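Local coordinates for protein CrmK (Actinoalloteichus sp. WH1-2216-6, PDB 5I1W) that probably oxidises a bipyridine alcohol in caerulomycin biosynthesis, using covalently attached FAD and molecular oxygen, at residues 370-375 against 405-410; 344-349 against 399-404; 241-246 against 304-309. All coordinates share one frame; numbering follows the deposited sequence.

Interaction 1: 370-375 against 405-410. With 67L (6-(hydroxymethyl)[2,2'-bipyridin]-4-ol), chain F.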
ATOM      1  N   CYS A 370       4.452  12.345  21.188  1.00 38.65           N
ATOM      2  CA  CYS A 370       3.857  12.043  19.870  1.00 36.31           C
ATOM      3  C   CYS A 370       4.951  11.505  18.943  1.00 30.53           C
ATOM      4  O   CYS A 370       5.715  12.260  18.369  1.00 30.61           O
ATOM      5  CB  CYS A 370       3.187  13.279  19.279  1.00 38.52           C
ATOM      6  SG  CYS A 370       2.182  12.933  17.806  1.00 41.90           S
ATOM      7  N   PRO A 371       5.066  10.190  18.846  1.00 31.06           N
ATOM      8  CA  PRO A 371       6.142   9.650  18.021  1.00 32.23           C
ATOM      9  C   PRO A 371       5.969   9.957  16.525  1.00 35.69           C
ATOM     10  O   PRO A 371       6.963   9.918  15.784  1.00 34.07           O
ATOM     11  CB  PRO A 371       6.084   8.140  18.296  1.00 33.54           C
ATOM     12  CG  PRO A 371       5.389   8.027  19.622  1.00 34.93           C
ATOM     13  CD  PRO A 371       4.357   9.130  19.594  1.00 32.45           C
ATOM     14  N   SER A 372       4.754  10.320  16.083  1.00 35.20           N
ATOM     15  CA  SER A 372       4.602  10.791  14.699  1.00 38.88           C
ATOM     16  C   SER A 372       4.451  12.314  14.627  1.00 38.50           C
ATOM     17  O   SER A 372       3.595  12.818  13.915  1.00 45.78           O
ATOM     18  CB  SER A 372       3.448  10.067  14.038  1.00 37.13           C
ATOM     19  OG  SER A 372       2.642   9.576  15.074  1.00 42.02           O
ATOM     20  N   ALA A 373       5.265  13.029  15.405  1.00 31.98           N
ATOM     21  CA  ALA A 373       5.479  14.452  15.239  1.00 28.75           C
ATOM     22  C   ALA A 373       6.873  14.669  14.680  1.00 27.01           C
ATOM     23  O   ALA A 373       7.851  14.109  15.200  1.00 22.89           O
ATOM     24  CB  ALA A 373       5.341  15.163  16.560  1.00 31.35           C
ATOM     25  N   ALA A 374       6.972  15.485  13.637  1.00 23.26           N
ATOM     26  CA  ALA A 374       8.232  15.647  12.941  1.00 25.20           C
ATOM     27  C   ALA A 374       8.314  16.947  12.183  1.00 27.58           C
ATOM     28  O   ALA A 374       7.290  17.431  11.706  1.00 26.46           O
ATOM     29  CB  ALA A 374       8.424  14.514  11.978  1.00 24.29           C
ATOM     30  N   MET A 375       9.522  17.504  12.054  1.00 27.96           N
ATOM     31  CA  MET A 375       9.823  18.316  10.887  1.00 29.46           C
ATOM     32  C   MET A 375      10.843  17.607  10.025  1.00 30.94           C
ATOM     33  O   MET A 375      11.656  16.845  10.523  1.00 29.44           O
ATOM     34  CB  MET A 375      10.220  19.728  11.218  1.00 31.89           C
ATOM     35  CG  MET A 375      11.476  19.918  12.041  1.00 32.53           C
ATOM     36  SD  MET A 375      11.605  21.673  12.447  1.00 34.46           S
ATOM     37  CE  MET A 375      12.047  22.341  10.830  1.00 39.90           C
ATOM     38  N   MET A 405       4.615  18.051  10.538  1.00 23.93           N
ATOM     39  CA  MET A 405       3.465  17.155  10.677  1.00 25.88           C
ATOM     40  C   MET A 405       3.319  16.609  12.083  1.00 24.58           C
ATOM     41  O   MET A 405       4.304  16.246  12.697  1.00 23.68           O
ATOM     42  CB  MET A 405       3.509  15.971   9.714  1.00 29.14           C
ATOM     43  CG  MET A 405       2.301  15.056   9.914  1.00 35.00           C
ATOM     44  SD  MET A 405       1.724  14.076   8.523  1.00 49.62           S
ATOM     45  CE  MET A 405       2.895  12.723   8.505  1.00 45.06           C
ATOM     46  N   VAL A 406       2.069  16.567  12.543  1.00 24.21           N
ATOM     47  CA  VAL A 406       1.631  15.747  13.675  1.00 25.93           C
ATOM     48  C   VAL A 406       0.450  14.901  13.225  1.00 23.77           C
ATOM     49  O   VAL A 406      -0.394  15.339  12.470  1.00 22.38           O
ATOM     50  CB  VAL A 406       1.260  16.567  14.913  1.00 26.01           C
ATOM     51  CG1 VAL A 406       2.504  17.106  15.543  1.00 30.15           C
ATOM     52  CG2 VAL A 406       0.364  17.746  14.570  1.00 26.92           C
ATOM     53  N   ALA A 407       0.468  13.665  13.675  1.00 24.74           N
ATOM     54  CA  ALA A 407      -0.532  12.654  13.380  1.00 25.56           C
ATOM     55  C   ALA A 407      -0.909  12.005  14.681  1.00 25.18           C
ATOM     56  O   ALA A 407      -0.033  11.687  15.487  1.00 27.73           O
ATOM     57  CB  ALA A 407       0.039  11.625  12.426  1.00 23.73           C
ATOM     58  N   TRP A 408      -2.196  11.836  14.928  1.00 25.11           N
ATOM     59  CA  TRP A 408      -2.631  11.178  16.173  1.00 25.21           C
ATOM     60  C   TRP A 408      -3.972  10.500  15.910  1.00 28.10           C
ATOM     61  O   TRP A 408      -4.534  10.649  14.793  1.00 25.58           O
ATOM     62  CB  TRP A 408      -2.722  12.205  17.323  1.00 24.38           C
ATOM     63  CG  TRP A 408      -3.836  13.273  17.171  1.00 23.02           C
ATOM     64  CD1 TRP A 408      -5.062  13.278  17.775  1.00 23.33           C
ATOM     65  CD2 TRP A 408      -3.806  14.424  16.337  1.00 22.73           C
ATOM     66  NE1 TRP A 408      -5.768  14.391  17.406  1.00 24.47           N
ATOM     67  CE2 TRP A 408      -5.007  15.115  16.525  1.00 22.97           C
ATOM     68  CE3 TRP A 408      -2.843  14.985  15.508  1.00 22.72           C
ATOM     69  CZ2 TRP A 408      -5.288  16.295  15.857  1.00 24.50           C
ATOM     70  CZ3 TRP A 408      -3.122  16.145  14.863  1.00 22.87           C
ATOM     71  CH2 TRP A 408      -4.338  16.785  15.020  1.00 24.00           C
ATOM     72  N   THR A 409      -4.515   9.805  16.916  1.00 27.90           N
ATOM     73  CA  THR A 409      -5.777   9.074  16.729  1.00 30.55           C
ATOM     74  C   THR A 409      -6.922   9.510  17.623  1.00 33.04           C
ATOM     75  O   THR A 409      -8.100   9.309  17.278  1.00 32.30           O
ATOM     76  CB  THR A 409      -5.583   7.588  16.947  1.00 32.83           C
ATOM     77  OG1 THR A 409      -4.982   7.402  18.215  1.00 36.12           O
ATOM     78  CG2 THR A 409      -4.665   6.992  15.900  1.00 34.20           C
ATOM     79  N   ASP A 410      -6.606  10.141  18.750  1.00 36.44           N
ATOM     80  CA  ASP A 410      -7.634  10.540  19.705  1.00 37.99           C
ATOM     81  C   ASP A 410      -8.091  12.000  19.565  1.00 35.97           C
ATOM     82  O   ASP A 410      -7.287  12.898  19.800  1.00 40.62           O
ATOM     83  CB  ASP A 410      -7.057  10.317  21.119  1.00 42.15           C
ATOM     84  CG  ASP A 410      -8.140  10.193  22.202  1.00 45.47           C
ATOM     85  OD1 ASP A 410      -9.325  10.591  21.999  1.00 46.90           O
ATOM     86  OD2 ASP A 410      -7.775   9.696  23.279  1.00 48.89           O
TER
HETATM   87  CAC 67L F 602      -0.270  14.373   4.336  1.00 35.51           C
HETATM   88  CAB 67L F 602      -1.434  15.117   4.127  1.00 35.88           C
HETATM   89  CAA 67L F 602      -1.409  16.278   3.365  1.00 37.97           C
HETATM   90  CAF 67L F 602      -0.186  16.700   2.824  1.00 40.33           C
HETATM   91  NAE 67L F 602       1.013  15.938   3.057  1.00 36.32           N
HETATM   92  CAD 67L F 602       0.952  14.801   3.801  1.00 37.05           C
HETATM   93  CAG 67L F 602       2.121  14.073   3.979  1.00 39.72           C
HETATM   94  NAL 67L F 602       3.237  14.481   3.306  1.00 44.36           N
HETATM   95  CAH 67L F 602       2.159  12.970   4.827  1.00 39.78           C
HETATM   96  CAI 67L F 602       3.358  12.311   4.953  1.00 45.95           C
HETATM   97  OAM 67L F 602       3.353  11.263   5.787  1.00 52.73           O
HETATM   98  CAJ 67L F 602       4.513  12.721   4.256  1.00 46.91           C
HETATM   99  CAK 67L F 602       4.423  13.841   3.412  1.00 50.38           C
HETATM  100  CAN 67L F 602       5.526  14.322   2.672  1.00 55.49           C
HETATM  101  OAO 67L F 602       5.168  14.472   1.280  1.00 57.65           O
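Ala374 and Met405 form a hydrogen-bonded antiparallel pair, their strand axes 4.9 Å apart and running at 165° to each other. Both bonds are of ordinary length and good geometry: Ala374 N gives to Met405 O at 2.9 Å, and Met405 N returns to Ala374 O at 3.0 Å. Toward the turn at Cys370 to Ala373 the pairing frays. Ala407 N reaches Ser372 O at 3.2 Å, the longest and most bent of the three backbone bonds (N-H...O 135°), and the Ser372 hydroxyl adds a weak bond to Ala407 O. Small residues suit this close approach of the strands: the methyl of Ala373 leaves room for Val406 CG1, 3.6 Å away, on the face covered by Trp420 of helix 414-428.

Met405 points from the other face. Its CG stands anti to the backbone N (chi1 179°) and the chain bends at the thioether, bringing CE to 3.1 Å from OAM, the ring hydroxyl oxygen of 67L, while SD lies 3.9 Å from CAH of the same ring. A thioether offers the ligand a flexible, polarisable surface without a formal charge. The contact therefore joins a regular pairing of sheet strands to a thioether wall of the bipyridine pocket, near the flavin.

Interaction 2: 344-349 against 399-404; sequences SADLRG and SLKTFY. With 67L (6-(hydroxymethyl)[2,2'-bipyridin]-4-ol), chain F.
Thr402 and Ala345 meet as a hydrogen-bonded antiparallel pair in which one carbonyl is gripped twice: Ala345 O accepts from Thr402 N at 2.7 Å and from Thr402 OG1 at 2.9 Å. The hydroxyl lies between the backbone N and the carbonyl carbon of its own residue (chi1 77°), which lets it turn back to its partner strand, leaving CG2 to pack on Leu347 CD1; threonine suits the place because its two branches serve both partners. On the other face Asp346 and Lys401 lie side by side, and NZ meets the syn side of OD2 at 3.3 Å in a salt bridge tilted 30° from the carboxylate plane. On that face too, Phe403 brings CZ to 3.1 Å from NAL of 67L, with the ligand's CAN over one ring face. At the far end Ser399 and Leu400 both face Leu347, a classic beta bulge in which Leu347 O takes Ser399 N at 2.9 Å.

A second shell fixes these groups. A water 2.7 Å from Asp346 OD1 also gives to Thr402 O and accepts from Ser344 OG, whose oxygen is bonded in turn to Tyr446 N. Lysine's long chain sets NZ beside Asp346 among Tyr138, Tyr380 and Tyr446, all cation-pi partners, the first and last binding FAD. The buried carboxylate and ammonium probably compensate each other's charge, and their face links sheet pairing to the flavin and ligand site.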
ATOM      1  N   SER A 344       4.224  23.741   5.993  1.00 19.29           N
ATOM      2  CA  SER A 344       5.192  23.753   4.942  1.00 20.05           C
ATOM      3  C   SER A 344       5.975  25.055   4.970  1.00 18.92           C
ATOM      4  O   SER A 344       5.446  26.115   5.364  1.00 18.73           O
ATOM      5  CB  SER A 344       4.397  23.618   3.613  1.00 22.42           C
ATOM      6  OG  SER A 344       5.134  23.977   2.470  1.00 23.14           O
ATOM      7  N   ALA A 345       7.229  24.989   4.563  1.00 18.30           N
ATOM      8  CA  ALA A 345       8.069  26.176   4.406  1.00 21.22           C
ATOM      9  C   ALA A 345       9.240  25.820   3.500  1.00 25.14           C
ATOM     10  O   ALA A 345       9.910  24.783   3.698  1.00 28.44           O
ATOM     11  CB  ALA A 345       8.600  26.655   5.756  1.00 21.02           C
ATOM     12  N   ASP A 346       9.487  26.633   2.496  1.00 25.39           N
ATOM     13  CA  ASP A 346      10.562  26.372   1.575  1.00 26.44           C
ATOM     14  C   ASP A 346      11.724  27.297   1.829  1.00 25.63           C
ATOM     15  O   ASP A 346      11.516  28.426   2.245  1.00 22.61           O
ATOM     16  CB  ASP A 346      10.062  26.539   0.169  1.00 29.46           C
ATOM     17  CG  ASP A 346       9.035  25.483  -0.189  1.00 41.27           C
ATOM     18  OD1 ASP A 346       8.872  24.516   0.630  1.00 52.04           O
ATOM     19  OD2 ASP A 346       8.365  25.606  -1.265  1.00 48.70           O
ATOM     20  N   LEU A 347      12.939  26.815   1.550  1.00 24.46           N
ATOM     21  CA  LEU A 347      14.156  27.572   1.839  1.00 26.08           C
ATOM     22  C   LEU A 347      15.041  27.769   0.614  1.00 25.96           C
ATOM     23  O   LEU A 347      15.162  26.898  -0.204  1.00 23.34           O
ATOM     24  CB  LEU A 347      14.963  26.853   2.906  1.00 26.92           C
ATOM     25  CG  LEU A 347      14.389  26.760   4.326  1.00 27.11           C
ATOM     26  CD1 LEU A 347      15.247  25.856   5.185  1.00 26.99           C
ATOM     27  CD2 LEU A 347      14.363  28.111   4.966  1.00 28.64           C
ATOM     28  N   ARG A 348      15.665  28.935   0.515  1.00 29.77           N
ATOM     29  CA  ARG A 348      16.779  29.134  -0.407  1.00 30.58           C
ATOM     30  C   ARG A 348      18.039  29.496   0.378  1.00 29.24           C
ATOM     31  O   ARG A 348      19.071  29.789  -0.221  1.00 26.67           O
ATOM     32  CB  ARG A 348      16.467  30.212  -1.437  1.00 33.06           C
ATOM     33  CG  ARG A 348      15.892  31.512  -0.870  1.00 38.42           C
ATOM     34  CD  ARG A 348      15.731  32.602  -1.953  1.00 43.98           C
ATOM     35  NE  ARG A 348      17.018  33.264  -2.140  1.00 53.08           N
ATOM     36  CZ  ARG A 348      17.966  32.911  -3.019  1.00 64.59           C
ATOM     37  NH1 ARG A 348      17.778  31.908  -3.891  1.00 70.24           N
ATOM     38  NH2 ARG A 348      19.120  33.583  -3.045  1.00 59.07           N
ATOM     39  N   GLY A 349      17.937  29.463   1.710  1.00 28.67           N
ATOM     40  CA  GLY A 349      19.027  29.791   2.626  1.00 28.73           C
ATOM     41  C   GLY A 349      18.955  28.979   3.914  1.00 30.80           C
ATOM     42  O   GLY A 349      17.946  28.383   4.227  1.00 30.89           O
ATOM     43  N   SER A 399      15.731  25.710  -2.767  1.00 32.30           N
ATOM     44  CA  SER A 399      16.734  24.659  -2.841  1.00 32.01           C
ATOM     45  C   SER A 399      16.335  23.501  -1.952  1.00 28.38           C
ATOM     46  O   SER A 399      16.901  22.415  -2.019  1.00 31.08           O
ATOM     47  CB  SER A 399      18.083  25.135  -2.306  1.00 34.33           C
ATOM     48  OG  SER A 399      18.450  26.422  -2.770  1.00 40.42           O
ATOM     49  N   LEU A 400      15.349  23.727  -1.109  1.00 28.03           N
ATOM     50  CA  LEU A 400      15.050  22.799  -0.056  1.00 25.24           C
ATOM     51  C   LEU A 400      13.622  23.089   0.412  1.00 22.47           C
ATOM     52  O   LEU A 400      13.231  24.227   0.533  1.00 19.81           O
ATOM     53  CB  LEU A 400      16.118  23.067   0.985  1.00 29.66           C
ATOM     54  CG  LEU A 400      16.398  22.337   2.243  1.00 32.85           C
ATOM     55  CD1 LEU A 400      15.035  22.177   2.882  1.00 36.41           C
ATOM     56  CD2 LEU A 400      17.175  21.039   2.057  1.00 29.82           C
ATOM     57  N   LYS A 401      12.839  22.042   0.639  1.00 21.43           N
ATOM     58  CA  LYS A 401      11.543  22.141   1.235  1.00 22.60           C
ATOM     59  C   LYS A 401      11.582  21.651   2.660  1.00 22.49           C
ATOM     60  O   LYS A 401      12.410  20.828   3.000  1.00 22.51           O
ATOM     61  CB  LYS A 401      10.590  21.276   0.428  1.00 26.17           C
ATOM     62  CG  LYS A 401      10.548  21.736  -1.023  1.00 32.52           C
ATOM     63  CD  LYS A 401       9.647  20.878  -1.901  1.00 40.62           C
ATOM     64  CE  LYS A 401       8.772  21.730  -2.817  1.00 43.10           C
ATOM     65  NZ  LYS A 401       7.788  22.473  -1.996  1.00 45.93           N
ATOM     66  N   THR A 402      10.731  22.186   3.515  1.00 22.11           N
ATOM     67  CA  THR A 402      10.558  21.643   4.850  1.00 23.68           C
ATOM     68  C   THR A 402       9.076  21.441   5.097  1.00 23.28           C
ATOM     69  O   THR A 402       8.233  22.187   4.616  1.00 22.15           O
ATOM     70  CB  THR A 402      11.124  22.511   6.010  1.00 28.50           C
ATOM     71  OG1 THR A 402      10.241  23.624   6.297  1.00 30.17           O
ATOM     72  CG2 THR A 402      12.522  23.020   5.710  1.00 29.86           C
ATOM     73  N   PHE A 403       8.799  20.433   5.886  1.00 21.95           N
ATOM     74  CA  PHE A 403       7.487  19.896   6.067  1.00 24.47           C
ATOM     75  C   PHE A 403       7.328  19.644   7.581  1.00 22.33           C
ATOM     76  O   PHE A 403       8.271  19.247   8.278  1.00 22.82           O
ATOM     77  CB  PHE A 403       7.411  18.639   5.233  1.00 26.17           C
ATOM     78  CG  PHE A 403       6.173  17.858   5.415  1.00 30.29           C
ATOM     79  CD1 PHE A 403       4.987  18.276   4.836  1.00 34.84           C
ATOM     80  CD2 PHE A 403       6.201  16.656   6.101  1.00 31.09           C
ATOM     81  CE1 PHE A 403       3.830  17.515   4.987  1.00 36.53           C
ATOM     82  CE2 PHE A 403       5.058  15.901   6.266  1.00 31.94           C
ATOM     83  CZ  PHE A 403       3.881  16.317   5.701  1.00 34.08           C
ATOM     84  N   TYR A 404       6.180  20.010   8.117  1.00 21.65           N
ATOM     85  CA  TYR A 404       5.912  19.796   9.551  1.00 19.74           C
ATOM     86  C   TYR A 404       4.660  18.976   9.597  1.00 20.76           C
ATOM     87  O   TYR A 404       3.750  19.148   8.743  1.00 20.36           O
ATOM     88  CB  TYR A 404       5.646  21.066  10.249  1.00 19.62           C
ATOM     89  CG  TYR A 404       6.748  22.067  10.241  1.00 20.47           C
ATOM     90  CD1 TYR A 404       7.169  22.701   9.063  1.00 19.05           C
ATOM     91  CD2 TYR A 404       7.355  22.421  11.444  1.00 21.56           C
ATOM     92  CE1 TYR A 404       8.176  23.635   9.086  1.00 19.82           C
ATOM     93  CE2 TYR A 404       8.346  23.356  11.460  1.00 22.43           C
ATOM     94  CZ  TYR A 404       8.753  23.943  10.299  1.00 21.58           C
ATOM     95  OH  TYR A 404       9.759  24.834  10.399  1.00 24.86           O
TER
HETATM   96  CAC 67L F 602      -0.270  14.373   4.336  1.00 35.51           C
HETATM   97  CAB 67L F 602      -1.434  15.117   4.127  1.00 35.88           C
HETATM   98  CAA 67L F 602      -1.409  16.278   3.365  1.00 37.97           C
HETATM   99  CAF 67L F 602      -0.186  16.700   2.824  1.00 40.33           C
HETATM  100  NAE 67L F 602       1.013  15.938   3.057  1.00 36.32           N
HETATM  101  CAD 67L F 602       0.952  14.801   3.801  1.00 37.05           C
HETATM  102  CAG 67L F 602       2.121  14.073   3.979  1.00 39.72           C
HETATM  103  NAL 67L F 602       3.237  14.481   3.306  1.00 44.36           N
HETATM  104  CAH 67L F 602       2.159  12.970   4.827  1.00 39.78           C
HETATM  105  CAI 67L F 602       3.358  12.311   4.953  1.00 45.95           C
HETATM  106  OAM 67L F 602       3.353  11.263   5.787  1.00 52.73           O
HETATM  107  CAJ 67L F 602       4.513  12.721   4.256  1.00 46.91           C
HETATM  108  CAK 67L F 602       4.423  13.841   3.412  1.00 50.38           C
HETATM  109  CAN 67L F 602       5.526  14.322   2.672  1.00 55.49           C
HETATM  110  OAO 67L F 602       5.168  14.472   1.280  1.00 57.65           O
HETATM  111  O   HOH W   1       7.252  22.701   1.885  1.00 38.52           O

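Interaction 3: 241-246 against 304-309; sequences VRLVSN and EGVAVA
Arg242 and Asn246, one turn apart on helix 237-253, pack against the loop that follows helix 291-303, a partly buried helix-to-loop contact at the periphery and away from the flavin. Its central bond runs from Asn246 ND2 to Glu304 O, 2.9 Å long, lying in the carbonyl plane on a lone pair; the same amide nitrogen also bonds Leu302 O. The other end of the amide is used too: OD1 accepts from Arg242 NE at 2.9 Å, only 1° out of the guanidinium plane, so both amide ends fix the side chain's rotation. Held this way, the guanidinium lays one face over the loop, with Glu304 O 3.0 Å above its plane and Gly305 CA nearby. A water lying unusually close to Arg242 NH1, at 2.5 Å, appears to link it to Gly305 O. Glycine suits this spot, since its phi of 73° is positive and a CB would collide with NH1. Val306 completes the contact: CG2 lies 3.8 Å from Arg242 CG and also packs near Leu243 CB.

An alanine replacing Asn246 is likely to leave Glu304 O and Leu302 O without their amide donor and set the Arg242 guanidinium free to turn. Asn246 thus couples helix to loop by spending both ends of a neutral amide, while the charge stays on Arg242, whose cationic plane probably offers the C-terminal end of helix 291-303 favourable electrostatics.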
ATOM      1  N   VAL A 241      21.798  21.026  16.475  1.00 25.28           N
ATOM      2  CA  VAL A 241      22.144  22.232  15.707  1.00 24.77           C
ATOM      3  C   VAL A 241      23.234  21.974  14.680  1.00 27.38           C
ATOM      4  O   VAL A 241      23.153  22.402  13.521  1.00 28.13           O
ATOM      5  CB  VAL A 241      22.551  23.382  16.664  1.00 25.35           C
ATOM      6  CG1 VAL A 241      23.173  24.568  15.918  1.00 24.87           C
ATOM      7  CG2 VAL A 241      21.336  23.857  17.479  1.00 25.40           C
ATOM      8  N   ARG A 242      24.285  21.291  15.100  1.00 27.40           N
ATOM      9  CA  ARG A 242      25.400  21.052  14.214  1.00 25.96           C
ATOM     10  C   ARG A 242      25.060  20.095  13.070  1.00 24.76           C
ATOM     11  O   ARG A 242      25.434  20.315  11.913  1.00 23.37           O
ATOM     12  CB  ARG A 242      26.618  20.572  14.957  1.00 26.42           C
ATOM     13  CG  ARG A 242      27.773  20.306  14.013  1.00 29.50           C
ATOM     14  CD  ARG A 242      28.185  21.552  13.227  1.00 29.93           C
ATOM     15  NE  ARG A 242      29.339  21.300  12.362  1.00 32.22           N
ATOM     16  CZ  ARG A 242      30.629  21.399  12.726  1.00 36.33           C
ATOM     17  NH1 ARG A 242      31.010  21.748  13.955  1.00 32.17           N
ATOM     18  NH2 ARG A 242      31.564  21.160  11.826  1.00 37.68           N
ATOM     19  N   LEU A 243      24.335  19.041  13.397  1.00 23.47           N
ATOM     20  CA  LEU A 243      23.927  18.072  12.411  1.00 25.18           C
ATOM     21  C   LEU A 243      23.012  18.701  11.351  1.00 24.65           C
ATOM     22  O   LEU A 243      23.264  18.560  10.183  1.00 23.02           O
ATOM     23  CB  LEU A 243      23.173  16.954  13.097  1.00 27.08           C
ATOM     24  CG  LEU A 243      22.663  15.933  12.109  1.00 29.63           C
ATOM     25  CD1 LEU A 243      23.832  15.067  11.616  1.00 32.54           C
ATOM     26  CD2 LEU A 243      21.617  15.116  12.836  1.00 31.25           C
ATOM     27  N   VAL A 244      21.967  19.419  11.768  1.00 24.64           N
ATOM     28  CA  VAL A 244      21.055  20.012  10.787  1.00 25.01           C
ATOM     29  C   VAL A 244      21.783  21.096   9.989  1.00 24.71           C
ATOM     30  O   VAL A 244      21.611  21.226   8.760  1.00 23.31           O
ATOM     31  CB  VAL A 244      19.771  20.520  11.457  1.00 25.89           C
ATOM     32  CG1 VAL A 244      18.877  21.240  10.457  1.00 25.72           C
ATOM     33  CG2 VAL A 244      19.026  19.346  12.058  1.00 25.69           C
ATOM     34  N   SER A 245      22.671  21.827  10.647  1.00 24.31           N
ATOM     35  CA  SER A 245      23.475  22.816   9.915  1.00 24.25           C
ATOM     36  C   SER A 245      24.320  22.199   8.869  1.00 25.83           C
ATOM     37  O   SER A 245      24.462  22.784   7.817  1.00 27.20           O
ATOM     38  CB  SER A 245      24.416  23.564  10.827  1.00 25.36           C
ATOM     39  OG  SER A 245      23.673  24.376  11.682  1.00 26.90           O
ATOM     40  N   ASN A 246      24.963  21.059   9.179  1.00 27.42           N
ATOM     41  CA  ASN A 246      25.774  20.383   8.191  1.00 25.77           C
ATOM     42  C   ASN A 246      24.901  19.897   7.007  1.00 27.10           C
ATOM     43  O   ASN A 246      25.309  19.938   5.865  1.00 24.66           O
ATOM     44  CB  ASN A 246      26.429  19.137   8.779  1.00 27.35           C
ATOM     45  CG  ASN A 246      27.546  19.449   9.792  1.00 27.11           C
ATOM     46  OD1 ASN A 246      27.970  20.578   9.940  1.00 26.54           O
ATOM     47  ND2 ASN A 246      27.971  18.436  10.512  1.00 24.59           N
ATOM     48  N   GLU A 304      30.560  15.580  10.809  1.00 40.77           N
ATOM     49  CA  GLU A 304      31.616  16.488  11.298  1.00 41.08           C
ATOM     50  C   GLU A 304      31.195  17.375  12.460  1.00 39.48           C
ATOM     51  O   GLU A 304      30.229  18.157  12.349  1.00 37.48           O
ATOM     52  CB  GLU A 304      32.132  17.407  10.180  1.00 50.65           C
ATOM     53  CG  GLU A 304      32.910  16.688   9.076  1.00 62.24           C
ATOM     54  CD  GLU A 304      33.409  17.613   7.953  1.00 72.86           C
ATOM     55  OE1 GLU A 304      33.851  17.100   6.885  1.00 77.20           O
ATOM     56  OE2 GLU A 304      33.364  18.852   8.124  1.00 80.44           O
ATOM     57  N   GLY A 305      31.948  17.306  13.570  1.00 33.79           N
ATOM     58  CA  GLY A 305      31.658  18.129  14.738  1.00 30.03           C
ATOM     59  C   GLY A 305      30.421  17.675  15.521  1.00 31.32           C
ATOM     60  O   GLY A 305      29.916  18.437  16.353  1.00 32.13           O
ATOM     61  N   VAL A 306      29.916  16.464  15.233  1.00 31.09           N
ATOM     62  CA  VAL A 306      28.737  15.909  15.902  1.00 31.62           C
ATOM     63  C   VAL A 306      29.147  14.681  16.713  1.00 33.67           C
ATOM     64  O   VAL A 306      29.612  13.697  16.151  1.00 32.35           O
ATOM     65  CB  VAL A 306      27.677  15.427  14.905  1.00 31.17           C
ATOM     66  CG1 VAL A 306      26.424  14.941  15.622  1.00 33.24           C
ATOM     67  CG2 VAL A 306      27.324  16.496  13.899  1.00 32.70           C
ATOM     68  N   ALA A 307      28.912  14.714  18.022  1.00 35.16           N
ATOM     69  CA  ALA A 307      29.236  13.563  18.914  1.00 35.52           C
ATOM     70  C   ALA A 307      28.442  12.261  18.720  1.00 34.56           C
ATOM     71  O   ALA A 307      29.023  11.199  18.796  1.00 39.74           O
ATOM     72  CB  ALA A 307      29.133  13.999  20.370  1.00 35.90           C
ATOM     73  N   VAL A 308      27.126  12.308  18.508  1.00 35.58           N
ATOM     74  CA  VAL A 308      26.331  11.053  18.318  1.00 34.62           C
ATOM     75  C   VAL A 308      26.724  10.362  17.025  1.00 34.92           C
ATOM     76  O   VAL A 308      26.790  11.006  15.980  1.00 35.60           O
ATOM     77  CB  VAL A 308      24.813  11.307  18.174  1.00 39.42           C
ATOM     78  CG1 VAL A 308      24.032   9.993  18.291  1.00 38.52           C
ATOM     79  CG2 VAL A 308      24.312  12.354  19.163  1.00 41.56           C
ATOM     80  N   ALA A 309      26.964   9.059  17.088  1.00 34.81           N
ATOM     81  CA  ALA A 309      27.356   8.286  15.931  1.00 33.31           C
ATOM     82  C   ALA A 309      26.090   7.650  15.424  1.00 33.57           C
ATOM     83  O   ALA A 309      25.350   7.074  16.209  1.00 31.28           O
ATOM     84  CB  ALA A 309      28.348   7.197  16.306  1.00 32.50           C
TER
HETATM   85  O   HOH W   2      29.725  21.478  16.138  1.00 46.46           O

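From the N terminus, interaction 3 closes first: 241-246 to 304-309 brings the loop after helix 291-303 back against helix 237-253, before either of the others opens. Interaction 2 then starts at 344-349 and interaction 1 at 370-375; 399-404 closes the first of these and 405-410 the second, so the two loops cross. Both end on strand 400-408, which lies between strands 339-347 and 373-379 in one antiparallel sheet, and both reach 67L. Their centres are 19 Å apart, yet they touch where Met375 packs on Tyr404 and Phe403. Interaction 3 stays apart, its nearest atoms about 7 Å from interaction 1 and 8 Å from interaction 2.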